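Local coordinates for GTP-binding nuclear protein GSP1 (Encephalitozoon cuniculi, PDB 4DJT) that binds guanine nucleotide as a Ran-family small GTPase and is probably required for protein import into the nucleus and for RNA export, at residues 15-20 and 108-113. Numbering follows the deposited sequence.
Sequences CLIGDG and KEFQAV. With GDP (guanosine-5'-diphosphate), chain C.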
ATOM      1  N   CYS A  15      -5.766  -1.592  -0.091  1.00 12.77           N
ATOM      2  CA  CYS A  15      -5.615  -0.521   0.905  1.00 13.19           C
ATOM      3  C   CYS A  15      -4.178  -0.290   1.281  1.00 13.70           C
ATOM      4  O   CYS A  15      -3.463  -1.241   1.637  1.00 13.23           O
ATOM      5  CB  CYS A  15      -6.385  -0.850   2.192  1.00 14.13           C
ATOM      6  SG  CYS A  15      -8.183  -0.887   1.941  1.00 15.41           S
ATOM      7  N   LEU A  16      -3.752   0.971   1.242  1.00 13.20           N
ATOM      8  CA  LEU A  16      -2.472   1.349   1.882  1.00 14.37           C
ATOM      9  C   LEU A  16      -2.712   1.663   3.333  1.00 14.86           C
ATOM     10  O   LEU A  16      -3.550   2.485   3.672  1.00 16.12           O
ATOM     11  CB  LEU A  16      -1.841   2.574   1.213  1.00 14.92           C
ATOM     12  CG  LEU A  16      -1.695   2.513  -0.270  1.00 15.60           C
ATOM     13  CD1 LEU A  16      -1.021   3.808  -0.791  1.00 15.20           C
ATOM     14  CD2 LEU A  16      -0.925   1.262  -0.694  1.00 17.03           C
ATOM     15  N   ILE A  17      -1.938   1.039   4.185  1.00 14.79           N
ATOM     16  CA  ILE A  17      -2.056   1.245   5.611  1.00 15.66           C
ATOM     17  C   ILE A  17      -0.694   1.398   6.250  1.00 15.84           C
ATOM     18  O   ILE A  17       0.332   1.070   5.653  1.00 15.41           O
ATOM     19  CB  ILE A  17      -2.828   0.100   6.265  1.00 15.54           C
ATOM     20  CG1 ILE A  17      -2.331  -1.260   5.795  1.00 15.97           C
ATOM     21  CG2 ILE A  17      -4.293   0.247   5.928  1.00 16.64           C
ATOM     22  CD1 ILE A  17      -2.979  -2.436   6.557  1.00 16.30           C
ATOM     23  N   GLY A  18      -0.710   1.933   7.467  1.00 16.48           N
ATOM     24  CA  GLY A  18       0.502   2.268   8.176  1.00 16.96           C
ATOM     25  C   GLY A  18       0.405   3.655   8.778  1.00 17.07           C
ATOM     26  O   GLY A  18      -0.428   4.470   8.371  1.00 17.47           O
ATOM     27  N   ASP A  19       1.262   3.921   9.755  1.00 18.26           N
ATOM     28  CA  ASP A  19       1.186   5.174  10.498  1.00 19.46           C
ATOM     29  C   ASP A  19       1.355   6.400   9.612  1.00 18.77           C
ATOM     30  O   ASP A  19       1.973   6.344   8.565  1.00 18.52           O
ATOM     31  CB  ASP A  19       2.237   5.225  11.583  1.00 20.45           C
ATOM     32  CG  ASP A  19       1.866   4.397  12.815  1.00 22.27           C
ATOM     33  OD1 ASP A  19       0.784   3.730  12.863  1.00 21.71           O
ATOM     34  OD2 ASP A  19       2.666   4.464  13.748  1.00 22.89           O
ATOM     35  N   GLY A  20       0.840   7.521  10.091  1.00 18.69           N
ATOM     36  CA  GLY A  20       1.133   8.790   9.485  1.00 18.07           C
ATOM     37  C   GLY A  20       2.637   8.989   9.397  1.00 18.15           C
ATOM     38  O   GLY A  20       3.402   8.672  10.348  1.00 17.55           O
ATOM     39  N   LYS A 108      -4.383  -6.007  12.516  1.00 24.54           N
ATOM     40  CA  LYS A 108      -5.626  -6.434  13.194  1.00 26.70           C
ATOM     41  C   LYS A 108      -6.810  -5.591  12.723  1.00 26.96           C
ATOM     42  O   LYS A 108      -7.886  -6.110  12.515  1.00 28.35           O
ATOM     43  CB  LYS A 108      -5.516  -6.368  14.728  1.00 27.69           C
ATOM     44  N   GLU A 109      -6.580  -4.302  12.514  1.00 28.49           N
ATOM     45  CA  GLU A 109      -7.624  -3.399  12.077  1.00 28.78           C
ATOM     46  C   GLU A 109      -8.120  -3.797  10.663  1.00 26.11           C
ATOM     47  O   GLU A 109      -9.335  -3.848  10.410  1.00 24.61           O
ATOM     48  CB  GLU A 109      -7.082  -1.971  12.109  1.00 31.96           C
ATOM     49  CG  GLU A 109      -8.118  -0.880  11.971  1.00 35.13           C
ATOM     50  CD  GLU A 109      -7.519   0.506  12.117  1.00 36.12           C
ATOM     51  OE1 GLU A 109      -6.846   0.757  13.150  1.00 40.60           O
ATOM     52  OE2 GLU A 109      -7.711   1.323  11.201  1.00 33.65           O
ATOM     53  N   PHE A 110      -7.179  -4.124   9.773  1.00 23.16           N
ATOM     54  CA  PHE A 110      -7.492  -4.529   8.416  1.00 21.26           C
ATOM     55  C   PHE A 110      -8.244  -5.862   8.403  1.00 21.54           C
ATOM     56  O   PHE A 110      -9.335  -5.961   7.811  1.00 21.12           O
ATOM     57  CB  PHE A 110      -6.201  -4.587   7.555  1.00 19.99           C
ATOM     58  CG  PHE A 110      -6.415  -5.078   6.151  1.00 19.76           C
ATOM     59  CD1 PHE A 110      -6.933  -4.241   5.173  1.00 19.00           C
ATOM     60  CD2 PHE A 110      -6.095  -6.379   5.800  1.00 19.00           C
ATOM     61  CE1 PHE A 110      -7.139  -4.700   3.884  1.00 19.32           C
ATOM     62  CE2 PHE A 110      -6.291  -6.839   4.507  1.00 19.16           C
ATOM     63  CZ  PHE A 110      -6.797  -6.001   3.546  1.00 19.16           C
ATOM     64  N   GLN A 111      -7.672  -6.858   9.086  1.00 21.58           N
ATOM     65  CA  GLN A 111      -8.251  -8.169   9.185  1.00 22.30           C
ATOM     66  C   GLN A 111      -9.577  -8.186   9.931  1.00 23.55           C
ATOM     67  O   GLN A 111     -10.409  -9.037   9.664  1.00 23.49           O
ATOM     68  CB  GLN A 111      -7.258  -9.145   9.819  1.00 23.16           C
ATOM     69  CG  GLN A 111      -5.979  -9.249   9.031  1.00 22.12           C
ATOM     70  CD  GLN A 111      -5.127 -10.386   9.461  1.00 22.56           C
ATOM     71  OE1 GLN A 111      -4.943 -10.604  10.666  1.00 24.02           O
ATOM     72  NE2 GLN A 111      -4.608 -11.135   8.505  1.00 22.49           N
ATOM     73  N   ALA A 112      -9.786  -7.241  10.831  1.00 23.26           N
ATOM     74  CA  ALA A 112     -11.076  -7.168  11.547  1.00 25.89           C
ATOM     75  C   ALA A 112     -12.249  -6.847  10.589  1.00 25.46           C
ATOM     76  O   ALA A 112     -13.388  -7.219  10.854  1.00 27.17           O
ATOM     77  CB  ALA A 112     -11.009  -6.126  12.653  1.00 26.40           C
ATOM     78  N   VAL A 113     -11.950  -6.146   9.491  1.00 23.51           N
ATOM     79  CA  VAL A 113     -12.930  -5.883   8.442  1.00 23.78           C
ATOM     80  C   VAL A 113     -12.918  -6.871   7.242  1.00 22.68           C
ATOM     81  O   VAL A 113     -13.984  -7.258   6.773  1.00 23.54           O
ATOM     82  CB  VAL A 113     -12.793  -4.407   7.927  1.00 23.58           C
ATOM     83  CG1 VAL A 113     -13.788  -4.131   6.810  1.00 24.26           C
ATOM     84  CG2 VAL A 113     -13.004  -3.431   9.059  1.00 23.69           C
TER
HETATM   85  PB  GDP C 301       2.103   9.155   4.805  1.00 13.64           P
HETATM   86  O1B GDP C 301       1.196   9.304   3.572  1.00 11.67           O
HETATM   87  O2B GDP C 301       2.378   7.718   5.217  1.00 12.83           O
HETATM   88  O3B GDP C 301       1.693  10.099   5.932  1.00 13.09           O
HETATM   89  O3A GDP C 301       3.565   9.738   4.437  1.00 13.89           O
HETATM   90  PA  GDP C 301       3.975  10.786   3.309  1.00 15.68           P
HETATM   91  O1A GDP C 301       4.026  10.161   1.929  1.00 14.46           O
HETATM   92  O2A GDP C 301       3.156  12.022   3.515  1.00 15.43           O
HETATM   93  O5' GDP C 301       5.488  11.120   3.636  1.00 16.12           O
HETATM   94  C5' GDP C 301       5.820  11.570   4.964  1.00 17.59           C
HETATM   95  C4' GDP C 301       7.186  12.227   4.897  1.00 19.44           C
HETATM   96  O4' GDP C 301       8.160  11.238   4.637  1.00 19.89           O
HETATM   97  C3' GDP C 301       7.302  13.215   3.767  1.00 21.72           C
HETATM   98  O3' GDP C 301       8.155  14.261   4.185  1.00 26.15           O
HETATM   99  C2' GDP C 301       7.987  12.483   2.655  1.00 22.20           C
HETATM  100  O2' GDP C 301       8.792  13.309   1.791  1.00 24.27           O
HETATM  101  C1' GDP C 301       8.837  11.515   3.445  1.00 21.20           C
HETATM  102  N9  GDP C 301       9.033  10.270   2.715  1.00 24.06           N
HETATM  103  C8  GDP C 301       8.108   9.415   2.224  1.00 22.34           C
HETATM  104  N7  GDP C 301       8.726   8.383   1.595  1.00 21.61           N
HETATM  105  C5  GDP C 301      10.039   8.542   1.748  1.00 22.48           C
HETATM  106  C6  GDP C 301      11.258   7.815   1.349  1.00 24.90           C
HETATM  107  O6  GDP C 301      11.210   6.724   0.708  1.00 20.98           O
HETATM  108  N1  GDP C 301      12.443   8.354   1.705  1.00 25.48           N
HETATM  109  C2  GDP C 301      12.533   9.525   2.396  1.00 28.50           C
HETATM  110  N2  GDP C 301      13.731  10.016   2.720  1.00 31.66           N
HETATM  111  N3  GDP C 301      11.458  10.238   2.782  1.00 27.42           N
HETATM  112  C4  GDP C 301      10.227   9.788   2.480  1.00 25.43           C
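Ile17, on strand 11-17, and Phe110, on helix 103-114, bring the two backbones nearest each other, their CA atoms 8.4 Å apart. Both residues, and Cys15 two places earlier on the same face of the strand, direct their CB atoms at the other segment. Phe110 has CG anti to its own N (chi1 176°), which places ring atom CE1 near Cys15. The tip of Ile17, CD1, rests 4.0 Å from Phe110 CB, at the root of the ring, and the two side chains cross at about a right angle. Ile17 reaches this point with CG1 between its N and carbonyl carbon (chi1 47°) and CD1 extended beyond it. Farther out on the ring, Phe110 CE1 lies 4.3 Å from Cys15 CB, a looser apolar touch. Beyond Ile17 the backbone turns away into the phosphate-binding loop, where Asp19 and Gly20 line the GDP pocket and Asp19 OD1 accepts a hydrogen bond from Trp106 NE1 on helix 103-114. The contact thus packs a flanking helix onto the central sheet of the Ras-like fold: Phe110 also touches Ala88 on neighbouring strand 87-93, while Cys15 and Ile17 meet Tyr81 and Tyr82 of helix 79-82.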